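Local structure of short chain dehydrogenase (A0QTM2 homolog) (Mycobacterium thermoresistibile, 3SC4) at residues B[236-239]-B[240-243]; B[168-171]-B[172-175]. The protein probably catalyses NAD(P)-dependent oxidation or reduction of an as yet unidentified substrate, as a member of the short-chain dehydrogenase/reductase family with a Rossmann fold. All blocks are in the same frame, centred on the assembly; numbering follows the deposited sequence.

In the fold
Both contacts are local, each within one continuous run of chain, and they meet at one side of the Rossmann-type sheet. Contact 2 is two turns in the middle of helix 164-183; contact 1 comes later in the sequence and is the loop and first strand residues that follow helix 222-232, leading into strand 242-244, one edge of the sheet. Their centres lie about 16 Å apart, yet the two touch where T242 CG2 packs against T174 CG2 at 3.8 Å, laying the edge strand against the helix. K170 of contact 2 matches the lysine of the family's Tyr-x-x-x-Lys motif, so 168-175 probably borders the active site. Contact 1 lies near the protein surface.

Contact 1: residues B[236-239]-B[240-243]; sequences SSYT and GNTL
The chain turns at G240: T239 is extended, G240 then takes a positive phi of 71°, and from N241 onward the backbone runs out into strand 242-244. That bend brings the side chains of N241 and L243 round to the ring of Y238. The side-chain amide of N241 lies over one face of the ring, crossing the tyrosine at about a right angle, with the two planes 38° apart. The L243 side chain runs head-on toward that of Y238 and meets the phenol end: its CD1 is 3.7 Å from Y238 CE2, an oblique apolar contact, while its CD2 comes to 3.2 Å from Y238 OH. What carries the ring out to the leucine is the first torsion of Y238, which sets CG opposite the backbone N (chi1 -177°). T239 points the other way, over helix 164-183 at A181, and its OG1 accepts a hydrogen bond from the backbone N of S191. One side chain, N192, spans the bend by hydrogen-bonding both Y238 O and N241 N. Beyond it, L243 pairs through its backbone with T193 and W195, and so the turn delivers the chain as the last parallel strand, beside 190-195.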
loop_
_atom_site.group_PDB
_atom_site.type_symbol
_atom_site.label_atom_id
_atom_site.label_comp_id
_atom_site.label_asym_id
_atom_site.label_seq_id
_atom_site.Cartn_x
_atom_site.Cartn_y
_atom_site.Cartn_z
ATOM N N SER B 236 17.783 2.751 19.147
ATOM C CA SER B 236 17.470 2.744 17.724
ATOM C C SER B 236 17.594 1.330 17.089
ATOM O O SER B 236 17.191 1.127 15.942
ATOM C CB SER B 236 18.340 3.782 16.992
ATOM O OG SER B 236 18.020 5.102 17.425
ATOM N N SER B 237 18.132 0.360 17.834
ATOM C CA SER B 237 18.092 -1.049 17.422
ATOM C C SER B 237 16.676 -1.656 17.566
ATOM O O SER B 237 16.362 -2.692 16.988
ATOM C CB SER B 237 19.110 -1.852 18.260
ATOM O OG SER B 237 18.858 -1.704 19.649
ATOM N N TYR B 238 15.825 -1.030 18.367
ATOM C CA TYR B 238 14.423 -1.488 18.506
ATOM C C TYR B 238 13.620 -0.971 17.311
ATOM O O TYR B 238 13.104 0.124 17.342
ATOM C CB TYR B 238 13.879 -0.953 19.807
ATOM C CG TYR B 238 12.488 -1.357 20.191
ATOM C CD1 TYR B 238 12.250 -2.576 20.851
ATOM C CD2 TYR B 238 11.409 -0.497 19.981
ATOM C CE1 TYR B 238 10.962 -2.929 21.265
ATOM C CE2 TYR B 238 10.135 -0.840 20.383
ATOM C CZ TYR B 238 9.914 -2.049 21.028
ATOM O OH TYR B 238 8.646 -2.387 21.416
ATOM N N THR B 239 13.554 -1.772 16.259
ATOM C CA THR B 239 13.171 -1.297 14.934
ATOM C C THR B 239 12.465 -2.405 14.155
ATOM O O THR B 239 12.593 -3.592 14.459
ATOM C CB THR B 239 14.420 -0.832 14.158
ATOM O OG1 THR B 239 14.039 -0.072 13.012
ATOM C CG2 THR B 239 15.289 -2.041 13.746
ATOM N N GLY B 240 11.682 -1.998 13.171
ATOM C CA GLY B 240 10.929 -2.941 12.354
ATOM C C GLY B 240 9.766 -3.632 13.038
ATOM O O GLY B 240 9.352 -4.699 12.595
ATOM N N ASN B 241 9.252 -3.045 14.119
ATOM C CA ASN B 241 8.186 -3.665 14.916
ATOM C C ASN B 241 6.841 -3.044 14.623
ATOM O O ASN B 241 6.728 -1.809 14.508
ATOM C CB ASN B 241 8.442 -3.472 16.392
ATOM C CG ASN B 241 9.723 -4.101 16.845
ATOM O OD1 ASN B 241 10.693 -3.406 17.177
ATOM N ND2 ASN B 241 9.735 -5.419 16.903
ATOM N N THR B 242 5.812 -3.884 14.530
ATOM C CA THR B 242 4.443 -3.380 14.374
ATOM C C THR B 242 3.777 -3.561 15.749
ATOM O O THR B 242 3.295 -4.646 16.074
ATOM C CB THR B 242 3.652 -4.092 13.217
ATOM O OG1 THR B 242 3.523 -5.504 13.460
ATOM C CG2 THR B 242 4.310 -3.893 11.884
ATOM N N LEU B 243 3.782 -2.483 16.544
ATOM C CA LEU B 243 3.417 -2.509 17.986
ATOM C C LEU B 243 1.973 -2.096 18.319
ATOM O O LEU B 243 1.362 -1.261 17.632
ATOM C CB LEU B 243 4.352 -1.562 18.739
ATOM C CG LEU B 243 5.833 -1.916 18.603
ATOM C CD1 LEU B 243 6.717 -0.739 18.954
ATOM C CD2 LEU B 243 6.137 -3.124 19.503
#

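Contact 2: residues B[168-171]-B[172-175]; sequences MAKY and GMTL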
loop_
_atom_site.group_PDB
_atom_site.type_symbol
_atom_site.label_atom_id
_atom_site.label_comp_id
_atom_site.label_asym_id
_atom_site.label_seq_id
_atom_site.Cartn_x
_atom_site.Cartn_y
_atom_site.Cartn_z
ATOM N N MET B 168 -5.927 -0.348 2.481
ATOM C CA MET B 168 -4.774 -0.080 1.598
ATOM C C MET B 168 -3.897 1.062 2.133
ATOM O O MET B 168 -2.659 0.993 2.090
ATOM C CB MET B 168 -5.234 0.270 0.166
ATOM C CG MET B 168 -5.634 -0.932 -0.620
ATOM S SD MET B 168 -6.391 -0.481 -2.185
ATOM C CE MET B 168 -4.980 0.268 -3.026
ATOM N N ALA B 169 -4.553 2.130 2.556
ATOM C CA ALA B 169 -3.871 3.307 3.033
ATOM C C ALA B 169 -3.158 2.984 4.339
ATOM O O ALA B 169 -1.963 3.272 4.482
ATOM C CB ALA B 169 -4.849 4.484 3.195
ATOM N N LYS B 170 -3.853 2.359 5.284
ATOM C CA LYS B 170 -3.226 2.106 6.578
ATOM C C LYS B 170 -2.126 1.069 6.453
ATOM O O LYS B 170 -1.074 1.252 7.030
ATOM C CB LYS B 170 -4.229 1.683 7.670
ATOM C CG LYS B 170 -5.279 2.740 8.074
ATOM C CD LYS B 170 -4.723 4.136 8.375
ATOM C CE LYS B 170 -3.811 4.179 9.603
ATOM N NZ LYS B 170 -3.545 5.626 10.026
ATOM N N TYR B 171 -2.353 -0.023 5.736
ATOM C CA TYR B 171 -1.297 -1.002 5.536
ATOM C C TYR B 171 -0.109 -0.405 4.757
ATOM O O TYR B 171 1.056 -0.738 5.010
ATOM C CB TYR B 171 -1.835 -2.230 4.787
ATOM C CG TYR B 171 -2.608 -3.254 5.633
ATOM C CD1 TYR B 171 -3.139 -2.938 6.869
ATOM C CD2 TYR B 171 -2.839 -4.519 5.146
ATOM C CE1 TYR B 171 -3.868 -3.892 7.608
ATOM C CE2 TYR B 171 -3.544 -5.450 5.859
ATOM C CZ TYR B 171 -4.064 -5.138 7.091
ATOM O OH TYR B 171 -4.765 -6.101 7.790
ATOM N N GLY B 172 -0.411 0.470 3.798
ATOM C CA GLY B 172 0.617 1.179 3.040
ATOM C C GLY B 172 1.549 1.984 3.925
ATOM O O GLY B 172 2.759 1.957 3.727
ATOM N N MET B 173 0.980 2.674 4.929
ATOM C CA MET B 173 1.766 3.402 5.958
ATOM C C MET B 173 2.662 2.446 6.703
ATOM O O MET B 173 3.835 2.712 6.891
ATOM C CB MET B 173 0.872 4.077 7.009
ATOM C CG MET B 173 0.395 5.407 6.697
ATOM S SD MET B 173 -0.623 6.096 8.023
ATOM C CE MET B 173 0.508 6.974 9.095
ATOM N N THR B 174 2.100 1.349 7.172
ATOM C CA THR B 174 2.892 0.353 7.900
ATOM C C THR B 174 4.006 -0.204 7.010
ATOM O O THR B 174 5.170 -0.248 7.395
ATOM C CB THR B 174 1.961 -0.743 8.454
ATOM O OG1 THR B 174 1.126 -0.175 9.503
ATOM C CG2 THR B 174 2.763 -1.964 8.978
ATOM N N LEU B 175 3.690 -0.565 5.780
ATOM C CA LEU B 175 4.734 -1.081 4.874
ATOM C C LEU B 175 5.865 -0.071 4.643
ATOM O O LEU B 175 7.048 -0.434 4.560
ATOM C CB LEU B 175 4.120 -1.517 3.549
ATOM C CG LEU B 175 3.294 -2.801 3.613
ATOM C CD1 LEU B 175 2.606 -3.038 2.280
ATOM C CD2 LEU B 175 4.205 -3.982 3.986
#
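Y171 supplies the one aromatic ring of 168-175, and that ring makes no contact with 172-175. Its partners lie outside the two segments: the ring of W273 meets it with the planes at about 50°, L175 of the second subunit packs on the side chain, and the OH is hydrogen-bonded to R155 O. Between the two turns, the side-chain contact is K170 with M173. They lie alongside each other and point the same way, bringing K170 NZ to 3.6 Å from M173 SD; the lysine gets there by bending at its second and third torsions. The NZ is tied down by a hydrogen bond to L150 O and a weak one to Q124 OE1, while T174 turns its OG1 to S151 OG and P152 O. K170 fits the position of the lysine in the Tyr-x-x-x-Lys motif of short-chain dehydrogenases. The backbone is regular alpha-helix, held by four successive i to i+4 bonds, from G172 N to M168 O (2.9 Å) through to L175 N to Y171 O (2.7 Å). The first is the most bent of the four, with an N-H...O angle of 143° and its donor above the carbonyl plane; the last reaches 167°. This helix is wedged in the fold at the subunit interface: M168, A169 and M173 rest on helix 114-135, K170 and T174 touch strand 190-195, and M168, Y171 and L175 pack against the second subunit.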